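Local coordinates for protein DNA primase (Aquifex aeolicus, PDB 2AU3) that probably synthesises the short RNA primers from which DNA polymerase extends during DNA replication, acting as a zinc-binding, magnesium-dependent bacterial primase, at residues R133-K138 / G252-L257; L256-S261 / F332-G337; E353-T358 / E364-E369. One frame throughout, in Å; residues are numbered along the deposited sequence.

Interaction 1: R133-K138 / G252-L257; sequences RGIDPK and GYFDLL
The guanidinium of Arg133 lies flat on the ring of Phe254, a cation-pi stack that ties the N-terminal part of the primase catalytic core to the first helix of its Toprim fold. The planes are only 15° apart, and Arg133 CZ sits 3.6 Å from the centroid of the Phe254 ring. NH2 is the branch placed over the middle of that ring, while NE and NH1 lie nearer CE1 and CZ. Bends of the arginine chain at chi2 (-92°) and chi3 (-66°) turn the guanidinium onto this face. The same residue meets the ring a second time: its carbonyl O comes to the edge, in plane, 3.1 Å from Phe254 CE1, where the ring hydrogens are slightly positive. An aromatic suits this place because its electron-rich face takes the cation and its edge takes the carbonyl.

Beside the stack Ile135 adds purely apolar packing. Its CG1 rests 3.9 Å from Leu257 CB, and its CD1 reaches both Phe254 CD1 and Leu257 CD1, filling the angle between two side chains one helical turn apart. Gly134, between the two contact residues, has positive phi, where a side chain would strike the preceding carbonyl, so glycine fits the turn that follows helix 124-132.

Farther out, Arg133 also touches Arg206 of strand 200-207, and the side chain of Phe254 lies about 8 Å from that of Asp295, a predicted magnesium ligand. Asp136 N-caps the next helix: its OD2 accepts from Lys138 N at 2.9 Å through the anti lone pair, and forms a salt bridge with Lys138 NZ at 2.8 Å, on the syn side.

Interaction 2: L256-S261 / F332-G337; sequences LLRLFS and FIKEFG
Helix segments 256-261 and 332-336 run in broadly the same direction, at 34°, with their axes 11.8 Å apart at closest approach; Leu259 and Ile333 have the nearest CA atoms. The first belongs to the helix following the first Toprim strand, 247-249, and the second to the helix beyond the last strand of that sheet, 317-321. At this spacing the backbones stay apart and side chains make the contact.

Ile333 is the central one, its two branches serving different partners: with chi1 at -72°, CG2 stands anti to the backbone N and CG1 anti to the carbonyl carbon. Its CD1 meets Leu259 CD1 at 3.9 Å in ordinary apolar packing, which Leu341 of helix 338-347 extends by touching both residues. Its CG2 lies 3.6 Å from Arg258 NH2. The arginine and isoleucine side chains slide past each other in opposite directions, and NH2 also touches Lys334 CG, on the aliphatic part of the lysine.

Arginine suits this buried place because Asp330 and Glu262 pair with its NE and NH1. Asp330 also takes Lys334 NZ; this shared carboxylate probably offsets the like charges of Arg258 NH2 and Lys334 NZ, 5.0 Å apart. Gly337, first to leave helical angles after helix 329-336 (phi 93°, where a CB would press on the preceding carbonyl), is the N-cap of helix 338-347.

On helix 253-261 Ser261 OG turns back to Leu257 O, 2.8 Å away, approaching that carbonyl from the face opposite to Ser261 N.

Interaction 3: E353-T358 / E364-E369; sequences ETLIKT and EEKTRE
An antiparallel helical hairpin in the helical domain of the primase brings 353-358 against 364-369, two helices joined by a short turn. Their segment axes come within 10.0 Å and run at 162° to each other. Leu355 and Lys366 have the nearest CA atoms.

The polar link is made by Lys366, whose NZ gives a hydrogen bond to Thr358 OG1 at 2.9 Å. That hydroxyl in turn donates to Thr354 O at 2.7 Å, one helical turn back, from above the carbonyl plane, while Thr358 N reaches the same oxygen from the opposite face. Thr358 can do both because chi1 of 56° puts OG1 between its backbone N and carbonyl carbon. OG1 thus gives its proton to Thr354 O and accepts from the ammonium, a double role that suits threonine to the last turn of its helix.

Lysine fits opposite because its methylenes span the gap as apolar surface before the charge: CD lies 3.9 Å from Leu355 CD2. Farther along the chain, Lys366 CE comes beside the carbonyl at the helix end, 3.4 Å from Thr358 O. Glu369, one turn on along the same helix, touches the same Leu355 CD2 with its CB and OE1. With an alanine at Lys366, Thr358 OG1 would probably lose its donor from the second helix and Leu355 CD2 part of its cover.

Leu355 continues inward to Phe370 and Tyr373 on helix 363-374. Ile356 and Thr367 both reach Phe390 of helix 380-394, which packs against the two helices of the hairpin.

Interactions 1 and 2 share helix 253-261, with centres 8 Å apart: Phe254 and Leu257 face 133-138, and Arg258 and Leu259, next along, face helix 329-336; the segments overlap at Leu256 and Leu257. They touch directly, since Ser261 OG probably hydrogen-bonds Asp136 N (2.9 Å). This Toprim helix thus joins the N-terminal part of the catalytic core on one flank to the helix following the last strand of its own sheet on another. Interaction 3 comes later in the chain, its centre 35 Å and 30 Å from those of interactions 1 and 2. Two contacts therefore knit the catalytic core together, while the third lies within the helical domain, away from the other two.

Interaction 1: R133-K138 / G252-L257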
loop_
_atom_site.group_PDB
_atom_site.type_symbol
_atom_site.label_atom_id
_atom_site.label_comp_id
_atom_site.label_asym_id
_atom_site.label_seq_id
_atom_site.Cartn_x
_atom_site.Cartn_y
_atom_site.Cartn_z
ATOM N N ARG A 133 13.024 13.693 3.261
ATOM C CA ARG A 133 13.254 12.510 2.425
ATOM C C ARG A 133 12.544 12.557 1.057
ATOM O O ARG A 133 12.545 11.568 0.325
ATOM C CB ARG A 133 12.831 11.246 3.185
ATOM C CG ARG A 133 13.652 10.995 4.468
ATOM C CD ARG A 133 14.883 10.114 4.267
ATOM N NE ARG A 133 14.512 8.743 3.893
ATOM C CZ ARG A 133 15.071 8.047 2.900
ATOM N NH1 ARG A 133 16.049 8.586 2.159
ATOM N NH2 ARG A 133 14.660 6.801 2.652
ATOM N N GLY A 134 11.928 13.686 0.721
ATOM C CA GLY A 134 11.295 13.826 -0.580
ATOM C C GLY A 134 9.859 13.318 -0.682
ATOM O O GLY A 134 9.315 13.191 -1.789
ATOM N N ILE A 135 9.231 13.030 0.454
ATOM C CA ILE A 135 7.800 12.672 0.441
ATOM C C ILE A 135 6.925 13.912 0.523
ATOM O O ILE A 135 7.060 14.741 1.422
ATOM C CB ILE A 135 7.457 11.628 1.507
ATOM C CG1 ILE A 135 8.242 10.331 1.186
ATOM C CG2 ILE A 135 5.918 11.325 1.503
ATOM C CD1 ILE A 135 8.506 9.451 2.356
ATOM N N ASP A 136 6.046 14.060 -0.451
ATOM C CA ASP A 136 5.169 15.219 -0.488
ATOM C C ASP A 136 4.133 15.141 0.652
ATOM O O ASP A 136 3.542 14.085 0.876
ATOM C CB ASP A 136 4.452 15.276 -1.832
ATOM C CG ASP A 136 3.814 16.619 -2.081
ATOM O OD1 ASP A 136 4.399 17.453 -2.811
ATOM O OD2 ASP A 136 2.747 16.950 -1.547
ATOM N N PRO A 137 3.896 16.257 1.344
ATOM C CA PRO A 137 2.884 16.302 2.412
ATOM C C PRO A 137 1.520 15.821 1.935
ATOM O O PRO A 137 0.821 15.175 2.686
ATOM C CB PRO A 137 2.841 17.794 2.783
ATOM C CG PRO A 137 4.197 18.264 2.451
ATOM C CD PRO A 137 4.582 17.558 1.191
ATOM N N LYS A 138 1.167 16.068 0.678
ATOM C CA LYS A 138 -0.117 15.561 0.173
ATOM C C LYS A 138 -0.123 14.037 0.159
ATOM O O LYS A 138 -1.132 13.422 0.509
ATOM C CB LYS A 138 -0.422 16.076 -1.230
ATOM C CG LYS A 138 -0.508 17.621 -1.338
ATOM C CD LYS A 138 -0.952 18.047 -2.753
ATOM C CE LYS A 138 0.225 18.179 -3.735
ATOM N NZ LYS A 138 1.474 18.818 -3.150
ATOM N N GLY A 252 10.298 -1.139 -2.180
ATOM C CA GLY A 252 9.815 -0.868 -0.835
ATOM C C GLY A 252 8.941 0.377 -0.744
ATOM O O GLY A 252 8.722 1.055 -1.753
ATOM N N TYR A 253 8.473 0.684 0.469
ATOM C CA TYR A 253 7.485 1.745 0.692
ATOM C C TYR A 253 8.026 3.138 0.318
ATOM O O TYR A 253 7.278 3.974 -0.184
ATOM C CB TYR A 253 7.035 1.750 2.169
ATOM C CG TYR A 253 8.064 2.324 3.096
ATOM C CD1 TYR A 253 8.062 3.682 3.419
ATOM C CD2 TYR A 253 9.076 1.522 3.621
ATOM C CE1 TYR A 253 9.033 4.222 4.236
ATOM C CE2 TYR A 253 10.056 2.057 4.449
ATOM C CZ TYR A 253 10.018 3.407 4.756
ATOM O OH TYR A 253 10.974 3.960 5.573
ATOM N N PHE A 254 9.298 3.395 0.621
ATOM C CA PHE A 254 9.875 4.718 0.402
ATOM C C PHE A 254 9.955 4.987 -1.100
ATOM O O PHE A 254 9.612 6.052 -1.537
ATOM C CB PHE A 254 11.266 4.855 1.078
ATOM C CG PHE A 254 12.011 6.090 0.691
ATOM C CD1 PHE A 254 11.657 7.330 1.214
ATOM C CD2 PHE A 254 13.075 6.017 -0.216
ATOM C CE1 PHE A 254 12.341 8.476 0.848
ATOM C CE2 PHE A 254 13.766 7.161 -0.596
ATOM C CZ PHE A 254 13.402 8.393 -0.067
ATOM N N ASP A 255 10.366 4.007 -1.892
ATOM C CA ASP A 255 10.368 4.204 -3.356
ATOM C C ASP A 255 8.960 4.480 -3.852
ATOM O O ASP A 255 8.777 5.237 -4.783
ATOM C CB ASP A 255 10.893 2.962 -4.088
ATOM C CG ASP A 255 12.098 2.347 -3.413
ATOM O OD1 ASP A 255 13.206 2.880 -3.598
ATOM O OD2 ASP A 255 12.025 1.317 -2.687
ATOM N N LEU A 256 7.966 3.813 -3.262
ATOM C CA LEU A 256 6.617 3.975 -3.743
ATOM C C LEU A 256 6.134 5.386 -3.397
ATOM O O LEU A 256 5.555 6.081 -4.236
ATOM C CB LEU A 256 5.660 2.926 -3.122
ATOM C CG LEU A 256 4.212 2.933 -3.664
ATOM C CD1 LEU A 256 3.674 1.495 -3.665
ATOM C CD2 LEU A 256 3.253 3.841 -2.873
ATOM N N LEU A 257 6.377 5.800 -2.147
ATOM C CA LEU A 257 5.908 7.089 -1.677
ATOM C C LEU A 257 6.521 8.212 -2.492
ATOM O O LEU A 257 5.850 9.212 -2.769
ATOM C CB LEU A 257 6.229 7.259 -0.209
ATOM C CG LEU A 257 5.447 6.298 0.675
ATOM C CD1 LEU A 257 5.866 6.469 2.111
ATOM C CD2 LEU A 257 3.969 6.583 0.487
#

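Interaction 2: L256-S261 / F332-G337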
loop_
_atom_site.group_PDB
_atom_site.type_symbol
_atom_site.label_atom_id
_atom_site.label_comp_id
_atom_site.label_asym_id
_atom_site.label_seq_id
_atom_site.Cartn_x
_atom_site.Cartn_y
_atom_site.Cartn_z
ATOM N N LEU A 256 7.966 3.813 -3.262
ATOM C CA LEU A 256 6.617 3.975 -3.743
ATOM C C LEU A 256 6.134 5.386 -3.397
ATOM O O LEU A 256 5.555 6.081 -4.236
ATOM C CB LEU A 256 5.660 2.926 -3.122
ATOM C CG LEU A 256 4.212 2.933 -3.664
ATOM C CD1 LEU A 256 3.674 1.495 -3.665
ATOM C CD2 LEU A 256 3.253 3.841 -2.873
ATOM N N LEU A 257 6.377 5.800 -2.147
ATOM C CA LEU A 257 5.908 7.089 -1.677
ATOM C C LEU A 257 6.521 8.212 -2.492
ATOM O O LEU A 257 5.850 9.212 -2.769
ATOM C CB LEU A 257 6.229 7.259 -0.209
ATOM C CG LEU A 257 5.447 6.298 0.675
ATOM C CD1 LEU A 257 5.866 6.469 2.111
ATOM C CD2 LEU A 257 3.969 6.583 0.487
ATOM N N ARG A 258 7.777 8.022 -2.902
ATOM C CA ARG A 258 8.483 8.971 -3.748
ATOM C C ARG A 258 7.885 9.062 -5.137
ATOM O O ARG A 258 7.673 10.155 -5.633
ATOM C CB ARG A 258 9.966 8.593 -3.876
ATOM C CG ARG A 258 10.795 8.988 -2.671
ATOM C CD ARG A 258 10.954 10.498 -2.504
ATOM N NE ARG A 258 11.935 10.997 -3.458
ATOM C CZ ARG A 258 11.717 11.967 -4.339
ATOM N NH1 ARG A 258 10.555 12.584 -4.405
ATOM N NH2 ARG A 258 12.674 12.326 -5.156
ATOM N N LEU A 259 7.660 7.919 -5.788
ATOM C CA LEU A 259 7.040 7.940 -7.128
ATOM C C LEU A 259 5.652 8.594 -7.083
ATOM O O LEU A 259 5.317 9.467 -7.912
ATOM C CB LEU A 259 6.993 6.517 -7.721
ATOM C CG LEU A 259 8.106 6.138 -8.719
ATOM C CD1 LEU A 259 9.478 6.102 -8.053
ATOM C CD2 LEU A 259 7.778 4.759 -9.332
ATOM N N PHE A 260 4.858 8.235 -6.067
ATOM C CA PHE A 260 3.534 8.864 -5.855
ATOM C C PHE A 260 3.670 10.383 -5.609
ATOM O O PHE A 260 2.846 11.164 -6.086
ATOM C CB PHE A 260 2.833 8.259 -4.645
ATOM C CG PHE A 260 1.586 7.541 -4.970
ATOM C CD1 PHE A 260 1.624 6.185 -5.269
ATOM C CD2 PHE A 260 0.379 8.203 -4.996
ATOM C CE1 PHE A 260 0.454 5.524 -5.589
ATOM C CE2 PHE A 260 -0.788 7.538 -5.302
ATOM C CZ PHE A 260 -0.740 6.194 -5.591
ATOM N N SER A 261 4.691 10.788 -4.864
ATOM C CA SER A 261 5.006 12.214 -4.679
ATOM C C SER A 261 5.257 12.917 -6.000
ATOM O O SER A 261 5.041 14.123 -6.126
ATOM C CB SER A 261 6.208 12.389 -3.745
ATOM O OG SER A 261 5.894 11.955 -2.421
ATOM N N PHE A 332 17.621 8.980 -8.845
ATOM C CA PHE A 332 17.329 9.213 -10.263
ATOM C C PHE A 332 16.377 10.401 -10.461
ATOM O O PHE A 332 16.646 11.311 -11.254
ATOM C CB PHE A 332 16.784 7.961 -10.962
ATOM C CG PHE A 332 16.703 8.118 -12.463
ATOM C CD1 PHE A 332 17.733 7.684 -13.281
ATOM C CD2 PHE A 332 15.629 8.766 -13.044
ATOM C CE1 PHE A 332 17.666 7.849 -14.658
ATOM C CE2 PHE A 332 15.557 8.950 -14.396
ATOM C CZ PHE A 332 16.569 8.483 -15.219
ATOM N N ILE A 333 15.277 10.402 -9.718
ATOM C CA ILE A 333 14.319 11.513 -9.797
ATOM C C ILE A 333 14.954 12.820 -9.393
ATOM O O ILE A 333 14.743 13.848 -10.067
ATOM C CB ILE A 333 13.079 11.262 -8.904
ATOM C CG1 ILE A 333 12.191 10.179 -9.511
ATOM C CG2 ILE A 333 12.256 12.578 -8.730
ATOM C CD1 ILE A 333 11.213 9.546 -8.455
ATOM N N LYS A 334 15.757 12.814 -8.319
ATOM C CA LYS A 334 16.378 14.081 -7.895
ATOM C C LYS A 334 17.284 14.685 -8.970
ATOM O O LYS A 334 17.280 15.899 -9.167
ATOM C CB LYS A 334 17.113 13.953 -6.568
ATOM C CG LYS A 334 16.143 13.986 -5.339
ATOM C CD LYS A 334 16.853 14.089 -3.988
ATOM C CE LYS A 334 17.907 13.023 -3.791
ATOM N NZ LYS A 334 17.296 11.702 -3.457
ATOM N N GLU A 335 18.041 13.838 -9.670
ATOM C CA GLU A 335 19.052 14.334 -10.616
ATOM C C GLU A 335 18.450 14.653 -11.980
ATOM O O GLU A 335 18.779 15.667 -12.609
ATOM C CB GLU A 335 20.222 13.344 -10.764
ATOM C CG GLU A 335 21.253 13.797 -11.788
ATOM C CD GLU A 335 22.585 13.056 -11.709
ATOM O OE1 GLU A 335 22.743 12.172 -10.843
ATOM O OE2 GLU A 335 23.479 13.372 -12.527
ATOM N N PHE A 336 17.559 13.779 -12.433
ATOM C CA PHE A 336 17.029 13.859 -13.796
ATOM C C PHE A 336 15.561 14.313 -13.900
ATOM O O PHE A 336 15.097 14.670 -14.976
ATOM C CB PHE A 336 17.245 12.507 -14.492
ATOM C CG PHE A 336 18.704 12.051 -14.495
ATOM C CD1 PHE A 336 19.641 12.724 -15.268
ATOM C CD2 PHE A 336 19.125 10.964 -13.719
ATOM C CE1 PHE A 336 20.989 12.319 -15.286
ATOM C CE2 PHE A 336 20.464 10.535 -13.737
ATOM C CZ PHE A 336 21.404 11.232 -14.535
ATOM N N GLY A 337 14.828 14.272 -12.797
ATOM C CA GLY A 337 13.427 14.729 -12.802
ATOM C C GLY A 337 12.411 13.618 -13.060
ATOM O O GLY A 337 12.701 12.627 -13.749
#

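Interaction 3: E353-T358 / E364-E369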
loop_
_atom_site.group_PDB
_atom_site.type_symbol
_atom_site.label_atom_id
_atom_site.label_comp_id
_atom_site.label_asym_id
_atom_site.label_seq_id
_atom_site.Cartn_x
_atom_site.Cartn_y
_atom_site.Cartn_z
ATOM N N GLU A 353 11.560 -9.877 -25.722
ATOM C CA GLU A 353 11.909 -9.075 -26.870
ATOM C C GLU A 353 13.299 -8.489 -26.663
ATOM O O GLU A 353 14.127 -8.513 -27.577
ATOM C CB GLU A 353 10.841 -8.017 -27.080
ATOM C CG GLU A 353 11.213 -6.829 -27.942
ATOM C CD GLU A 353 10.042 -5.863 -28.049
ATOM O OE1 GLU A 353 8.878 -6.346 -27.990
ATOM O OE2 GLU A 353 10.272 -4.628 -28.137
ATOM N N THR A 354 13.590 -8.053 -25.435
ATOM C CA THR A 354 14.927 -7.567 -25.084
ATOM C C THR A 354 16.024 -8.666 -25.090
ATOM O O THR A 354 17.134 -8.438 -25.581
ATOM C CB THR A 354 14.891 -6.797 -23.736
ATOM O OG1 THR A 354 13.903 -5.767 -23.814
ATOM C CG2 THR A 354 16.186 -6.016 -23.508
ATOM N N LEU A 355 15.723 -9.849 -24.557
ATOM C CA LEU A 355 16.647 -10.987 -24.708
ATOM C C LEU A 355 16.937 -11.297 -26.177
ATOM O O LEU A 355 18.087 -11.427 -26.565
ATOM C CB LEU A 355 16.112 -12.245 -24.025
ATOM C CG LEU A 355 16.356 -12.213 -22.516
ATOM C CD1 LEU A 355 15.425 -13.197 -21.831
ATOM C CD2 LEU A 355 17.824 -12.528 -22.176
ATOM N N ILE A 356 15.891 -11.403 -26.982
ATOM C CA ILE A 356 16.047 -11.654 -28.418
ATOM C C ILE A 356 16.910 -10.574 -29.075
ATOM O O ILE A 356 17.771 -10.887 -29.894
ATOM C CB ILE A 356 14.660 -11.802 -29.116
ATOM C CG1 ILE A 356 13.997 -13.112 -28.678
ATOM C CG2 ILE A 356 14.793 -11.757 -30.634
ATOM C CD1 ILE A 356 12.472 -13.184 -28.890
ATOM N N LYS A 357 16.695 -9.319 -28.697
ATOM C CA LYS A 357 17.457 -8.191 -29.244
ATOM C C LYS A 357 18.946 -8.212 -28.855
ATOM O O LYS A 357 19.821 -7.864 -29.681
ATOM C CB LYS A 357 16.820 -6.874 -28.811
ATOM C CG LYS A 357 17.240 -5.652 -29.636
ATOM C CD LYS A 357 16.788 -4.340 -28.974
ATOM C CE LYS A 357 17.712 -3.181 -29.347
ATOM N NZ LYS A 357 17.072 -2.162 -30.262
ATOM N N THR A 358 19.231 -8.623 -27.614
ATOM C CA THR A 358 20.584 -8.529 -27.057
ATOM C C THR A 358 21.373 -9.851 -26.929
ATOM O O THR A 358 22.534 -9.840 -26.524
ATOM C CB THR A 358 20.568 -7.793 -25.695
ATOM O OG1 THR A 358 19.674 -8.457 -24.788
ATOM C CG2 THR A 358 19.977 -6.395 -25.835
ATOM N N GLU A 364 25.836 -17.593 -25.397
ATOM C CA GLU A 364 25.879 -18.633 -24.370
ATOM C C GLU A 364 25.083 -18.259 -23.126
ATOM O O GLU A 364 24.212 -19.003 -22.697
ATOM C CB GLU A 364 27.321 -18.932 -23.967
ATOM C CG GLU A 364 28.052 -19.855 -24.924
ATOM C CD GLU A 364 27.471 -21.259 -24.950
ATOM O OE1 GLU A 364 26.499 -21.530 -24.187
ATOM O OE2 GLU A 364 27.991 -22.092 -25.734
ATOM N N GLU A 365 25.397 -17.104 -22.547
ATOM C CA GLU A 365 24.771 -16.694 -21.297
ATOM C C GLU A 365 23.330 -16.271 -21.538
ATOM O O GLU A 365 22.467 -16.524 -20.714
ATOM C CB GLU A 365 25.571 -15.565 -20.638
ATOM C CG GLU A 365 25.224 -15.291 -19.176
ATOM C CD GLU A 365 25.432 -16.492 -18.257
ATOM O OE1 GLU A 365 26.364 -17.301 -18.512
ATOM O OE2 GLU A 365 24.662 -16.618 -17.268
ATOM N N LYS A 366 23.081 -15.658 -22.688
ATOM C CA LYS A 366 21.769 -15.100 -22.998
ATOM C C LYS A 366 20.767 -16.194 -23.367
ATOM O O LYS A 366 19.562 -16.054 -23.133
ATOM C CB LYS A 366 21.865 -14.056 -24.118
ATOM C CG LYS A 366 22.554 -12.733 -23.720
ATOM C CD LYS A 366 21.600 -11.788 -22.996
ATOM C CE LYS A 366 21.927 -10.342 -23.263
ATOM N NZ LYS A 366 21.060 -9.433 -22.468
ATOM N N THR A 367 21.266 -17.278 -23.957
ATOM C CA THR A 367 20.429 -18.434 -24.253
ATOM C C THR A 367 19.994 -19.063 -22.938
ATOM O O THR A 367 18.843 -19.469 -22.791
ATOM C CB THR A 367 21.190 -19.461 -25.099
ATOM O OG1 THR A 367 21.365 -18.955 -26.427
ATOM C CG2 THR A 367 20.343 -20.739 -25.296
ATOM N N ARG A 368 20.927 -19.131 -21.983
ATOM C CA ARG A 368 20.650 -19.694 -20.665
ATOM C C ARG A 368 19.477 -18.977 -20.012
ATOM O O ARG A 368 18.550 -19.615 -19.502
ATOM C CB ARG A 368 21.878 -19.554 -19.767
ATOM C CG ARG A 368 22.276 -20.839 -19.097
ATOM C CD ARG A 368 22.450 -20.709 -17.582
ATOM N NE ARG A 368 23.849 -20.478 -17.246
ATOM C CZ ARG A 368 24.350 -20.495 -16.022
ATOM N NH1 ARG A 368 23.577 -20.715 -14.960
ATOM N NH2 ARG A 368 25.638 -20.281 -15.868
ATOM N N GLU A 369 19.533 -17.640 -20.046
ATOM C CA GLU A 369 18.523 -16.798 -19.411
ATOM C C GLU A 369 17.200 -16.973 -20.120
ATOM O O GLU A 369 16.191 -17.240 -19.494
ATOM C CB GLU A 369 18.933 -15.324 -19.472
ATOM C CG GLU A 369 19.769 -14.847 -18.295
ATOM C CD GLU A 369 19.613 -13.347 -18.045
ATOM O OE1 GLU A 369 19.841 -12.554 -19.000
ATOM O OE2 GLU A 369 19.268 -12.965 -16.898
#